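Local coordinates for DNA mismatch repair protein MLH3 (Saccharomyces cerevisiae S288C, PDB 6RMN) that corrects insertion-deletion loops in DNA mismatch repair as part of the MutLbeta heterodimer, represented here by its zinc-bound C-terminal domain, at residues R54-E59 with R195-F200; D91-K94 with E99-K102; K101-G106 with L144-D149; F153-M158 with V181-H186. All coordinates share one frame; numbering follows the deposited sequence.

Contact 1: residues R54-E59 with R195-F200; sequences RIRLEE and RSAVMF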
loop_
_atom_site.group_PDB
_atom_site.type_symbol
_atom_site.label_atom_id
_atom_site.label_comp_id
_atom_site.label_asym_id
_atom_site.label_seq_id
_atom_site.Cartn_x
_atom_site.Cartn_y
_atom_site.Cartn_z
ATOM N N ARG B 54 11.491 5.649 14.641
ATOM C CA ARG B 54 12.575 4.703 14.410
ATOM C C ARG B 54 13.678 5.285 13.508
ATOM O O ARG B 54 14.869 5.177 13.839
ATOM C CB ARG B 54 12.045 3.396 13.802
ATOM C CG ARG B 54 13.139 2.348 13.610
ATOM C CD ARG B 54 13.461 1.755 14.952
ATOM N NE ARG B 54 14.855 1.904 15.311
ATOM C CZ ARG B 54 15.384 1.433 16.432
ATOM N NH1 ARG B 54 14.624 0.801 17.321
ATOM N NH2 ARG B 54 16.671 1.596 16.679
ATOM N N ILE B 55 13.271 5.853 12.356
ATOM C CA ILE B 55 14.175 6.476 11.383
ATOM C C ILE B 55 14.941 7.604 12.081
ATOM O O ILE B 55 16.150 7.740 11.885
ATOM C CB ILE B 55 13.393 7.017 10.126
ATOM C CG1 ILE B 55 12.681 5.873 9.357
ATOM C CG2 ILE B 55 14.315 7.821 9.183
ATOM C CD1 ILE B 55 11.467 6.311 8.542
ATOM N N ARG B 56 14.211 8.421 12.862
ATOM C CA ARG B 56 14.746 9.582 13.562
ATOM C C ARG B 56 15.741 9.210 14.645
ATOM O O ARG B 56 16.756 9.890 14.767
ATOM C CB ARG B 56 13.612 10.464 14.099
ATOM C CG ARG B 56 12.963 11.300 13.014
ATOM C CD ARG B 56 11.841 12.161 13.558
ATOM N NE ARG B 56 11.153 12.900 12.490
ATOM C CZ ARG B 56 11.529 14.089 12.023
ATOM N NH1 ARG B 56 12.591 14.700 12.521
ATOM N NH2 ARG B 56 10.849 14.668 11.044
ATOM N N LEU B 57 15.476 8.112 15.390
ATOM C CA LEU B 57 16.344 7.603 16.447
ATOM C C LEU B 57 17.670 7.130 15.898
ATOM O O LEU B 57 18.715 7.547 16.389
ATOM C CB LEU B 57 15.671 6.482 17.270
ATOM C CG LEU B 57 16.541 5.904 18.396
ATOM C CD1 LEU B 57 16.642 6.873 19.581
ATOM C CD2 LEU B 57 16.067 4.552 18.802
ATOM N N GLU B 58 17.633 6.290 14.869
ATOM C CA GLU B 58 18.840 5.766 14.235
ATOM C C GLU B 58 19.744 6.889 13.646
ATOM O O GLU B 58 20.969 6.742 13.675
ATOM C CB GLU B 58 18.483 4.686 13.209
ATOM C CG GLU B 58 17.821 3.481 13.862
ATOM C CD GLU B 58 17.992 2.157 13.148
ATOM O OE1 GLU B 58 18.695 2.134 12.114
ATOM O OE2 GLU B 58 17.437 1.141 13.627
ATOM N N GLU B 59 19.138 8.031 13.187
ATOM C CA GLU B 59 19.860 9.206 12.693
ATOM C C GLU B 59 20.549 9.895 13.865
ATOM O O GLU B 59 21.699 10.325 13.733
ATOM C CB GLU B 59 18.904 10.202 12.002
ATOM C CG GLU B 59 18.465 9.785 10.600
ATOM C CD GLU B 59 17.305 10.521 9.937
ATOM O OE1 GLU B 59 16.706 11.432 10.559
ATOM O OE2 GLU B 59 16.994 10.168 8.775
ATOM N N ARG B 195 9.113 13.103 19.894
ATOM C CA ARG B 195 8.600 14.462 19.702
ATOM C C ARG B 195 8.667 14.985 18.285
ATOM O O ARG B 195 7.804 15.762 17.904
ATOM C CB ARG B 195 9.315 15.451 20.624
ATOM C CG ARG B 195 8.765 15.444 22.008
ATOM C CD ARG B 195 7.737 16.525 22.263
ATOM N NE ARG B 195 7.477 16.539 23.698
ATOM C CZ ARG B 195 8.036 17.380 24.557
ATOM N NH1 ARG B 195 8.795 18.378 24.122
ATOM N NH2 ARG B 195 7.795 17.262 25.855
ATOM N N SER B 196 9.720 14.628 17.536
ATOM C CA SER B 196 9.897 15.111 16.173
ATOM C C SER B 196 9.056 14.332 15.164
ATOM O O SER B 196 8.769 14.852 14.089
ATOM C CB SER B 196 11.365 15.051 15.782
ATOM O OG SER B 196 12.090 16.092 16.409
ATOM N N ALA B 197 8.685 13.085 15.512
ATOM C CA ALA B 197 7.944 12.168 14.664
ATOM C C ALA B 197 6.535 12.601 14.366
ATOM O O ALA B 197 5.905 13.299 15.164
ATOM C CB ALA B 197 7.947 10.768 15.260
ATOM N N VAL B 198 6.036 12.164 13.201
ATOM C CA VAL B 198 4.681 12.388 12.721
ATOM C C VAL B 198 3.738 11.677 13.711
ATOM O O VAL B 198 4.137 10.678 14.312
ATOM C CB VAL B 198 4.545 11.944 11.224
ATOM C CG1 VAL B 198 4.484 10.433 11.047
ATOM C CG2 VAL B 198 3.372 12.615 10.538
ATOM N N MET B 199 2.552 12.235 13.951
ATOM C CA MET B 199 1.603 11.675 14.912
ATOM C C MET B 199 0.391 10.991 14.252
ATOM O O MET B 199 0.150 11.152 13.057
ATOM C CB MET B 199 1.101 12.791 15.850
ATOM C CG MET B 199 1.955 12.992 17.088
ATOM S SD MET B 199 1.241 14.229 18.219
ATOM C CE MET B 199 -0.038 13.241 19.043
ATOM N N PHE B 200 -0.393 10.259 15.065
ATOM C CA PHE B 200 -1.657 9.664 14.674
ATOM C C PHE B 200 -2.591 10.834 14.410
ATOM O O PHE B 200 -2.597 11.810 15.177
ATOM C CB PHE B 200 -2.203 8.766 15.795
ATOM C CG PHE B 200 -1.705 7.337 15.799
ATOM C CD1 PHE B 200 -0.716 6.921 14.912
ATOM C CD2 PHE B 200 -2.257 6.394 16.659
ATOM C CE1 PHE B 200 -0.292 5.591 14.890
ATOM C CE2 PHE B 200 -1.819 5.065 16.646
ATOM C CZ PHE B 200 -0.836 4.674 15.766
#

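Contact 2: residues D91-K94 with E99-K102; sequences DLFK and EFKK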
loop_
_atom_site.group_PDB
_atom_site.type_symbol
_atom_site.label_atom_id
_atom_site.label_comp_id
_atom_site.label_asym_id
_atom_site.label_seq_id
_atom_site.Cartn_x
_atom_site.Cartn_y
_atom_site.Cartn_z
ATOM N N ASP B 91 35.657 7.065 45.037
ATOM C CA ASP B 91 36.557 6.045 44.492
ATOM C C ASP B 91 36.017 5.525 43.155
ATOM O O ASP B 91 36.787 5.379 42.202
ATOM C CB ASP B 91 36.760 4.895 45.503
ATOM C CG ASP B 91 37.521 5.260 46.783
ATOM O OD1 ASP B 91 37.832 6.466 46.981
ATOM O OD2 ASP B 91 37.798 4.341 47.592
ATOM N N LEU B 92 34.685 5.307 43.073
ATOM C CA LEU B 92 33.964 4.874 41.873
ATOM C C LEU B 92 34.125 5.905 40.737
ATOM O O LEU B 92 34.414 5.511 39.608
ATOM C CB LEU B 92 32.480 4.640 42.216
ATOM C CG LEU B 92 31.565 3.978 41.186
ATOM C CD1 LEU B 92 32.084 2.614 40.750
ATOM C CD2 LEU B 92 30.174 3.813 41.756
ATOM N N PHE B 93 34.003 7.213 41.048
ATOM C CA PHE B 93 34.196 8.283 40.065
ATOM C C PHE B 93 35.660 8.434 39.650
ATOM O O PHE B 93 35.946 8.677 38.472
ATOM C CB PHE B 93 33.600 9.622 40.536
ATOM C CG PHE B 93 32.094 9.701 40.426
ATOM C CD1 PHE B 93 31.463 9.581 39.191
ATOM C CD2 PHE B 93 31.311 9.945 41.548
ATOM C CE1 PHE B 93 30.074 9.640 39.094
ATOM C CE2 PHE B 93 29.920 10.022 41.447
ATOM C CZ PHE B 93 29.310 9.874 40.220
ATOM N N LYS B 94 36.584 8.241 40.607
ATOM C CA LYS B 94 38.035 8.276 40.377
ATOM C C LYS B 94 38.415 7.179 39.375
ATOM O O LYS B 94 39.153 7.442 38.421
ATOM C CB LYS B 94 38.797 8.075 41.701
ATOM C CG LYS B 94 40.037 8.947 41.825
ATOM C CD LYS B 94 40.656 8.833 43.213
ATOM C CE LYS B 94 41.780 9.818 43.422
ATOM N NZ LYS B 94 42.356 9.718 44.791
ATOM N N GLU B 99 36.494 7.139 31.442
ATOM C CA GLU B 99 35.286 6.687 30.757
ATOM C C GLU B 99 34.275 7.833 30.550
ATOM O O GLU B 99 33.780 8.010 29.430
ATOM C CB GLU B 99 34.673 5.488 31.499
ATOM C CG GLU B 99 33.830 4.572 30.629
ATOM C CD GLU B 99 34.390 4.231 29.261
ATOM O OE1 GLU B 99 35.578 3.844 29.181
ATOM O OE2 GLU B 99 33.634 4.349 28.269
ATOM N N PHE B 100 34.031 8.652 31.602
ATOM C CA PHE B 100 33.104 9.795 31.525
ATOM C C PHE B 100 33.572 10.898 30.574
ATOM O O PHE B 100 32.723 11.574 30.003
ATOM C CB PHE B 100 32.788 10.361 32.913
ATOM C CG PHE B 100 31.746 9.578 33.681
ATOM C CD1 PHE B 100 30.389 9.779 33.449
ATOM C CD2 PHE B 100 32.123 8.638 34.637
ATOM C CE1 PHE B 100 29.425 9.057 34.165
ATOM C CE2 PHE B 100 31.161 7.916 35.347
ATOM C CZ PHE B 100 29.819 8.128 35.107
ATOM N N LYS B 101 34.911 11.071 30.389
ATOM C CA LYS B 101 35.503 12.071 29.476
ATOM C C LYS B 101 35.085 11.820 28.018
ATOM O O LYS B 101 34.904 12.779 27.272
ATOM C CB LYS B 101 37.049 12.111 29.576
ATOM C CG LYS B 101 37.622 12.582 30.917
ATOM C CD LYS B 101 37.784 14.109 31.022
ATOM C CE LYS B 101 38.275 14.542 32.386
ATOM N NZ LYS B 101 38.155 16.011 32.572
ATOM N N LYS B 102 34.911 10.548 27.625
ATOM C CA LYS B 102 34.493 10.143 26.269
ATOM C C LYS B 102 33.082 10.639 25.912
ATOM O O LYS B 102 32.762 10.785 24.730
ATOM C CB LYS B 102 34.547 8.612 26.121
ATOM C CG LYS B 102 35.923 8.008 26.361
ATOM C CD LYS B 102 35.837 6.499 26.452
ATOM C CE LYS B 102 37.157 5.911 26.855
ATOM N NZ LYS B 102 37.108 4.432 26.906
#

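Contact 3: residues K101-G106 with L144-D149; sequences KKWGIG and LQHAHD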
loop_
_atom_site.group_PDB
_atom_site.type_symbol
_atom_site.label_atom_id
_atom_site.label_comp_id
_atom_site.label_asym_id
_atom_site.label_seq_id
_atom_site.Cartn_x
_atom_site.Cartn_y
_atom_site.Cartn_z
ATOM N N LYS B 101 34.911 11.071 30.389
ATOM C CA LYS B 101 35.503 12.071 29.476
ATOM C C LYS B 101 35.085 11.820 28.018
ATOM O O LYS B 101 34.904 12.779 27.272
ATOM C CB LYS B 101 37.049 12.111 29.576
ATOM C CG LYS B 101 37.622 12.582 30.917
ATOM C CD LYS B 101 37.784 14.109 31.022
ATOM C CE LYS B 101 38.275 14.542 32.386
ATOM N NZ LYS B 101 38.155 16.011 32.572
ATOM N N LYS B 102 34.911 10.548 27.625
ATOM C CA LYS B 102 34.493 10.143 26.269
ATOM C C LYS B 102 33.082 10.639 25.912
ATOM O O LYS B 102 32.762 10.785 24.730
ATOM C CB LYS B 102 34.547 8.612 26.121
ATOM C CG LYS B 102 35.923 8.008 26.361
ATOM C CD LYS B 102 35.837 6.499 26.452
ATOM C CE LYS B 102 37.157 5.911 26.855
ATOM N NZ LYS B 102 37.108 4.432 26.906
ATOM N N TRP B 103 32.240 10.876 26.934
ATOM C CA TRP B 103 30.870 11.358 26.782
ATOM C C TRP B 103 30.730 12.854 27.089
ATOM O O TRP B 103 29.614 13.334 27.249
ATOM C CB TRP B 103 29.914 10.524 27.651
ATOM C CG TRP B 103 29.916 9.068 27.298
ATOM C CD1 TRP B 103 30.531 8.057 27.981
ATOM C CD2 TRP B 103 29.341 8.472 26.124
ATOM N NE1 TRP B 103 30.335 6.859 27.327
ATOM C CE2 TRP B 103 29.619 7.089 26.176
ATOM C CE3 TRP B 103 28.606 8.976 25.035
ATOM C CZ2 TRP B 103 29.158 6.196 25.201
ATOM C CZ3 TRP B 103 28.171 8.092 24.058
ATOM C CH2 TRP B 103 28.478 6.726 24.129
ATOM N N GLY B 104 31.851 13.573 27.151
ATOM C CA GLY B 104 31.873 15.007 27.412
ATOM C C GLY B 104 31.697 15.399 28.866
ATOM O O GLY B 104 31.580 16.590 29.170
ATOM N N ILE B 105 31.686 14.411 29.778
ATOM C CA ILE B 105 31.526 14.638 31.214
ATOM C C ILE B 105 32.926 14.701 31.829
ATOM O O ILE B 105 33.583 13.670 31.978
ATOM C CB ILE B 105 30.589 13.565 31.868
ATOM C CG1 ILE B 105 29.201 13.523 31.174
ATOM C CG2 ILE B 105 30.457 13.766 33.396
ATOM C CD1 ILE B 105 28.599 12.173 31.057
ATOM N N GLY B 106 33.381 15.925 32.122
ATOM C CA GLY B 106 34.702 16.185 32.677
ATOM C C GLY B 106 34.653 16.599 34.129
ATOM O O GLY B 106 34.016 17.597 34.460
ATOM N N LEU B 144 25.902 8.474 38.786
ATOM C CA LEU B 144 25.999 7.272 39.619
ATOM C C LEU B 144 25.403 6.069 38.909
ATOM O O LEU B 144 25.991 4.993 38.970
ATOM C CB LEU B 144 25.306 7.452 40.976
ATOM C CG LEU B 144 26.117 8.120 42.062
ATOM C CD1 LEU B 144 25.221 8.564 43.182
ATOM C CD2 LEU B 144 27.216 7.198 42.595
ATOM N N GLN B 145 24.241 6.251 38.247
ATOM C CA GLN B 145 23.535 5.217 37.482
ATOM C C GLN B 145 24.479 4.603 36.425
ATOM O O GLN B 145 24.633 3.378 36.405
ATOM C CB GLN B 145 22.262 5.804 36.846
ATOM C CG GLN B 145 21.344 4.806 36.146
ATOM C CD GLN B 145 20.357 5.537 35.261
ATOM O OE1 GLN B 145 20.729 6.317 34.371
ATOM N NE2 GLN B 145 19.071 5.309 35.487
ATOM N N HIS B 146 25.177 5.454 35.632
ATOM C CA HIS B 146 26.154 4.989 34.651
ATOM C C HIS B 146 27.388 4.319 35.283
ATOM O O HIS B 146 27.831 3.285 34.777
ATOM C CB HIS B 146 26.569 6.081 33.666
ATOM C CG HIS B 146 27.371 5.528 32.524
ATOM N ND1 HIS B 146 26.862 4.529 31.700
ATOM C CD2 HIS B 146 28.632 5.817 32.131
ATOM C CE1 HIS B 146 27.817 4.260 30.828
ATOM N NE2 HIS B 146 28.900 5.006 31.044
ATOM N N ALA B 147 27.926 4.892 36.385
ATOM C CA ALA B 147 29.077 4.349 37.117
ATOM C C ALA B 147 28.762 2.942 37.645
ATOM O O ALA B 147 29.615 2.051 37.561
ATOM C CB ALA B 147 29.450 5.271 38.270
ATOM N N HIS B 148 27.532 2.743 38.178
ATOM C CA HIS B 148 27.062 1.447 38.673
ATOM C C HIS B 148 26.805 0.503 37.507
ATOM O O HIS B 148 27.070 -0.684 37.634
ATOM C CB HIS B 148 25.807 1.587 39.553
ATOM C CG HIS B 148 26.078 2.194 40.891
ATOM N ND1 HIS B 148 26.986 1.628 41.777
ATOM C CD2 HIS B 148 25.540 3.295 41.463
ATOM C CE1 HIS B 148 26.990 2.419 42.837
ATOM N NE2 HIS B 148 26.132 3.432 42.696
ATOM N N ASP B 149 26.338 1.029 36.357
ATOM C CA ASP B 149 26.124 0.219 35.157
ATOM C C ASP B 149 27.449 -0.417 34.710
ATOM O O ASP B 149 27.498 -1.615 34.436
ATOM C CB ASP B 149 25.457 1.044 34.026
ATOM C CG ASP B 149 23.939 1.096 34.111
ATOM O OD1 ASP B 149 23.358 0.318 34.915
ATOM O OD2 ASP B 149 23.324 1.901 33.361
HETATM O O HOH W 1 31.030 4.638 28.881
#

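Contact 4: residues F153-M158 with V181-H186; sequences FKKLPM and VPTVFH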
loop_
_atom_site.group_PDB
_atom_site.type_symbol
_atom_site.label_atom_id
_atom_site.label_comp_id
_atom_site.label_asym_id
_atom_site.label_seq_id
_atom_site.Cartn_x
_atom_site.Cartn_y
_atom_site.Cartn_z
ATOM N N PHE B 153 28.671 -4.596 35.327
ATOM C CA PHE B 153 28.795 -5.272 34.024
ATOM C C PHE B 153 27.484 -5.286 33.242
ATOM O O PHE B 153 27.212 -6.230 32.501
ATOM C CB PHE B 153 29.405 -6.699 34.151
ATOM C CG PHE B 153 30.412 -6.857 35.255
ATOM C CD1 PHE B 153 31.723 -6.424 35.090
ATOM C CD2 PHE B 153 30.048 -7.408 36.478
ATOM C CE1 PHE B 153 32.646 -6.534 36.127
ATOM C CE2 PHE B 153 30.975 -7.523 37.515
ATOM C CZ PHE B 153 32.262 -7.075 37.335
ATOM N N LYS B 154 26.678 -4.233 33.411
ATOM C CA LYS B 154 25.399 -4.051 32.725
ATOM C C LYS B 154 25.596 -3.171 31.478
ATOM O O LYS B 154 24.733 -3.122 30.598
ATOM C CB LYS B 154 24.355 -3.465 33.686
ATOM C CG LYS B 154 23.857 -4.482 34.701
ATOM C CD LYS B 154 22.802 -3.888 35.600
ATOM C CE LYS B 154 22.475 -4.781 36.766
ATOM N NZ LYS B 154 21.368 -4.213 37.576
ATOM N N LYS B 155 26.742 -2.471 31.421
ATOM C CA LYS B 155 27.205 -1.639 30.310
ATOM C C LYS B 155 28.718 -1.775 30.226
ATOM O O LYS B 155 29.393 -1.684 31.252
ATOM C CB LYS B 155 26.784 -0.171 30.477
ATOM C CG LYS B 155 25.389 0.073 29.925
ATOM C CD LYS B 155 25.116 1.504 29.613
ATOM C CE LYS B 155 23.632 1.710 29.486
ATOM N NZ LYS B 155 23.137 1.378 28.128
ATOM N N LEU B 156 29.249 -2.071 29.034
ATOM C CA LEU B 156 30.698 -2.217 28.898
ATOM C C LEU B 156 31.320 -0.898 28.445
ATOM O O LEU B 156 30.582 -0.054 27.931
ATOM C CB LEU B 156 31.140 -3.438 28.046
ATOM C CG LEU B 156 30.562 -3.658 26.657
ATOM C CD1 LEU B 156 31.329 -2.862 25.603
ATOM C CD2 LEU B 156 30.682 -5.113 26.281
ATOM N N PRO B 157 32.632 -0.649 28.702
ATOM C CA PRO B 157 33.219 0.656 28.332
ATOM C C PRO B 157 33.348 0.902 26.829
ATOM O O PRO B 157 33.392 -0.048 26.045
ATOM C CB PRO B 157 34.592 0.646 29.030
ATOM C CG PRO B 157 34.568 -0.530 29.968
ATOM C CD PRO B 157 33.642 -1.513 29.352
ATOM N N MET B 158 33.399 2.186 26.437
ATOM C CA MET B 158 33.536 2.614 25.046
ATOM C C MET B 158 34.930 2.329 24.527
ATOM O O MET B 158 35.871 3.020 24.911
ATOM C CB MET B 158 33.243 4.119 24.900
ATOM C CG MET B 158 31.850 4.426 24.460
ATOM S SD MET B 158 31.366 3.727 22.866
ATOM C CE MET B 158 32.228 4.772 21.779
ATOM N N VAL B 181 26.218 3.243 25.224
ATOM C CA VAL B 181 25.588 4.533 25.414
ATOM C C VAL B 181 24.914 4.630 26.789
ATOM O O VAL B 181 24.038 3.814 27.062
ATOM C CB VAL B 181 24.635 4.850 24.241
ATOM C CG1 VAL B 181 23.918 6.174 24.462
ATOM C CG2 VAL B 181 25.392 4.856 22.916
ATOM N N PRO B 182 25.319 5.580 27.679
ATOM C CA PRO B 182 24.646 5.694 28.987
ATOM C C PRO B 182 23.123 5.839 28.852
ATOM O O PRO B 182 22.659 6.464 27.904
ATOM C CB PRO B 182 25.294 6.934 29.611
ATOM C CG PRO B 182 26.626 7.026 28.947
ATOM C CD PRO B 182 26.376 6.602 27.539
ATOM N N THR B 183 22.357 5.224 29.789
ATOM C CA THR B 183 20.888 5.227 29.831
ATOM C C THR B 183 20.298 6.639 29.677
ATOM O O THR B 183 19.302 6.802 28.971
ATOM C CB THR B 183 20.383 4.500 31.099
ATOM O OG1 THR B 183 20.936 3.182 31.125
ATOM C CG2 THR B 183 18.852 4.402 31.170
ATOM N N VAL B 184 20.930 7.651 30.309
ATOM C CA VAL B 184 20.479 9.046 30.227
ATOM C C VAL B 184 20.541 9.578 28.786
ATOM O O VAL B 184 19.683 10.364 28.409
ATOM C CB VAL B 184 21.191 9.977 31.244
ATOM C CG1 VAL B 184 22.692 10.107 30.952
ATOM C CG2 VAL B 184 20.511 11.351 31.307
ATOM N N PHE B 185 21.534 9.142 27.988
ATOM C CA PHE B 185 21.665 9.574 26.604
ATOM C C PHE B 185 20.572 8.936 25.736
ATOM O O PHE B 185 19.917 9.638 24.977
ATOM C CB PHE B 185 23.079 9.327 26.074
ATOM C CG PHE B 185 24.108 10.279 26.626
ATOM C CD1 PHE B 185 24.250 11.553 26.107
ATOM C CD2 PHE B 185 24.952 9.894 27.654
ATOM C CE1 PHE B 185 25.207 12.436 26.629
ATOM C CE2 PHE B 185 25.910 10.774 28.172
ATOM C CZ PHE B 185 26.026 12.039 27.659
ATOM N N HIS B 186 20.322 7.631 25.932
ATOM C CA HIS B 186 19.274 6.828 25.300
ATOM C C HIS B 186 17.907 7.502 25.494
ATOM O O HIS B 186 17.188 7.729 24.519
ATOM C CB HIS B 186 19.243 5.454 25.984
ATOM C CG HIS B 186 19.390 4.294 25.065
ATOM N ND1 HIS B 186 18.441 4.018 24.090
ATOM C CD2 HIS B 186 20.341 3.333 25.042
ATOM C CE1 HIS B 186 18.854 2.911 23.498
ATOM N NE2 HIS B 186 19.999 2.465 24.030
#

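Contact 1: residues R54-E59 with R195-F200
Arg56 lies across the exposed C-terminal end of helix 183-196, meeting Ser196 and Ala197 in a small surface contact beside the zinc site. The metal-binding DQHA(X)2E(X)4E motif of endonuclease-type MutL C-terminal domains runs into its own helix, 48-69, and His49 and Glu53 of this helix share a zinc ion with Cys194. The side chain of Arg56 is extended from CG to NE, and a turn about the last single bond (chi4 -87°) lays the guanidinium face against the Ser196 carbonyl. Ser196 O sits 3.3 Å above that plane, displaced toward its rim. Arg56 NE is 3.5 Å from Ser196 O, yet the angle is too poor for a hydrogen bond, so the attraction is probably mainly that of a positive group for the carbonyl at a helix end. Cut back to an alanine, Arg56 would probably leave that carbonyl without its cationic cover and open a gap beside Ser196 CB. Ala197, the first residue to leave helical geometry, starts a segment tied back to the metal helix: Val198 N bonds to Asp52, and Val198 O accepts from His49 ND1, a second-shell bond that positions a zinc ligand. Along the flank, Arg56 CD packs 3.7 Å from Ser196 CB, while NH1 approaches the same methylene carbon at 3.5 Å.

Contact 2: residues D91-K94 with E99-K102
Phe93 and Phe100, seven residues and so two turns apart on the same face of helix 87-101, lean against each other. Each ring leaves the backbone with CG beside its own N, so the two emerge from the helix in a like manner, but they are turned differently at the far end. Phe100 CE2 comes up to the edge of the Phe93 ring, near its plane, and lies 4.2 Å from Phe93 CD1. The ring planes make an angle of 54° and their centroids are 6.0 Å apart, an oblique pairing that is neither a stack nor an edge-to-face contact. The touch is slight and apolar, between one side of the Phe93 ring and the CE2 corner of Phe100. At the outgoing end of the helix, Lys102 reaches back to Glu99 in a salt bridge. Its NZ meets OE1 on the syn side of the carboxylate at 2.8 Å, 27° out of plane. Each phenyl ring also has an edge-to-face partner, Tyr107 for Phe93 and His146 for Phe100. Both rings pack on Leu143 of helix 136-151, and Phe93 further touches Thr109 on strand 106-110, so the pair fills the join between helix 87-101, that second helix and the neighbouring strand.

Contact 3: residues K101-G106 with L144-D149
A bridging water joins Trp103 to His146, whose ring nitrogens converge on it in a buried setting without bonding directly. Trp103 sits just before Gly104, the C-prime residue of the Schellman motif that ends helix 87-101. Trp103 NE1 and His146 NE2 are 4.4 Å apart, too far for a hydrogen bond, and the water lies in the plane of both rings, at the edge of each. It accepts from Trp103 NE1 at 2.8 Å, which satisfies the buried indole N-H. Its bond with His146 NE2 is 3.1 Å long. The same water oxygen is 2.7 Å from Glu99 OE2, so a carboxylate could bias how the water is oriented. The five-membered ring of the indole and the imidazole stand nearly perpendicular, their planes at 83°, but the approach is oblique and their own contact slight. His146 reaches out from the C-terminal half of helix 136-151 with its imidazole anti to the backbone N (chi1 -170°), which carries NE2 toward the water. Around the two rings, Pro182 touches both, and the indole also packs on Leu65 and Val68 of helix 48-69. The positive phi of Gly104 turns the chain away after Trp103. The chain then enters strand 106-110, where the backbone of Gly106 bonds to strand 117-124. Two bonds define the helix end: Gly104 N meets Lys101 O at 3.2 Å. Ile105 N meets Phe100 O at 3.0 Å.

Contact 4: residues F153-M158 with V181-H186
The flat Val181 carbonyl group is met by Lys155 from a little above its plane: NZ is tilted 27° from that plane, and the angle at the oxygen is 153°. Another flat group close by, the Phe185 ring, holds Pro182 CB in plane at its edge. The contact docks the loop after helix 136-151 onto the start of helix 183-196, with Pro182 as N-cap and its carbonyl accepting from the backbone N atoms of both Phe185 and His186. Lys155 NZ donates to Val181 O at 2.8 Å and also to Ser179 O, so two main-chain carbonyls grip the ammonium group. The chain bends only at its last torsion (chi4 -84°), which folds NZ onto the carbonyl while CE passes Thr183, the two side chains crossing at about a right angle. A methionine in place of Lys155 would probably leave both carbonyls without their donor and the loop less firmly held to the helix start. Thr183 also touches Asp149, whose backbone is bonded to that of Lys155, so the end of helix 136-151 is drawn into the same junction. Behind, Val181 points away from Lys155 and packs on Phe61 and Leu65 of helix 48-69. The methylene part of the lysine fits closely: CE is 3.2 Å from Val181 O, 3.5 Å from Thr183 OG1 and 4.1 Å from Pro182 CA.

How the contacts relate
Contacts 2, 3 and 4 form a cluster, with centres about 6 Å apart for contacts 2 and 3 and about 8 Å for contacts 3 and 4. Segment 153-158 is tied to the end of helix 87-101 through Met158: its N lies 2.8 Å from Glu99 OE2, its O 2.7 Å from Lys102 NZ. Contact 1 stands apart at the metal site, where the Ala197 side chain is about 6 Å from a zinc ion; its centre is about 32 Å from that of contact 2 and about 22 Å from that of contact 4. Helix 183-196 runs from contact 4 to contact 1, while helix 48-69 packs on residues of contacts 3 and 4.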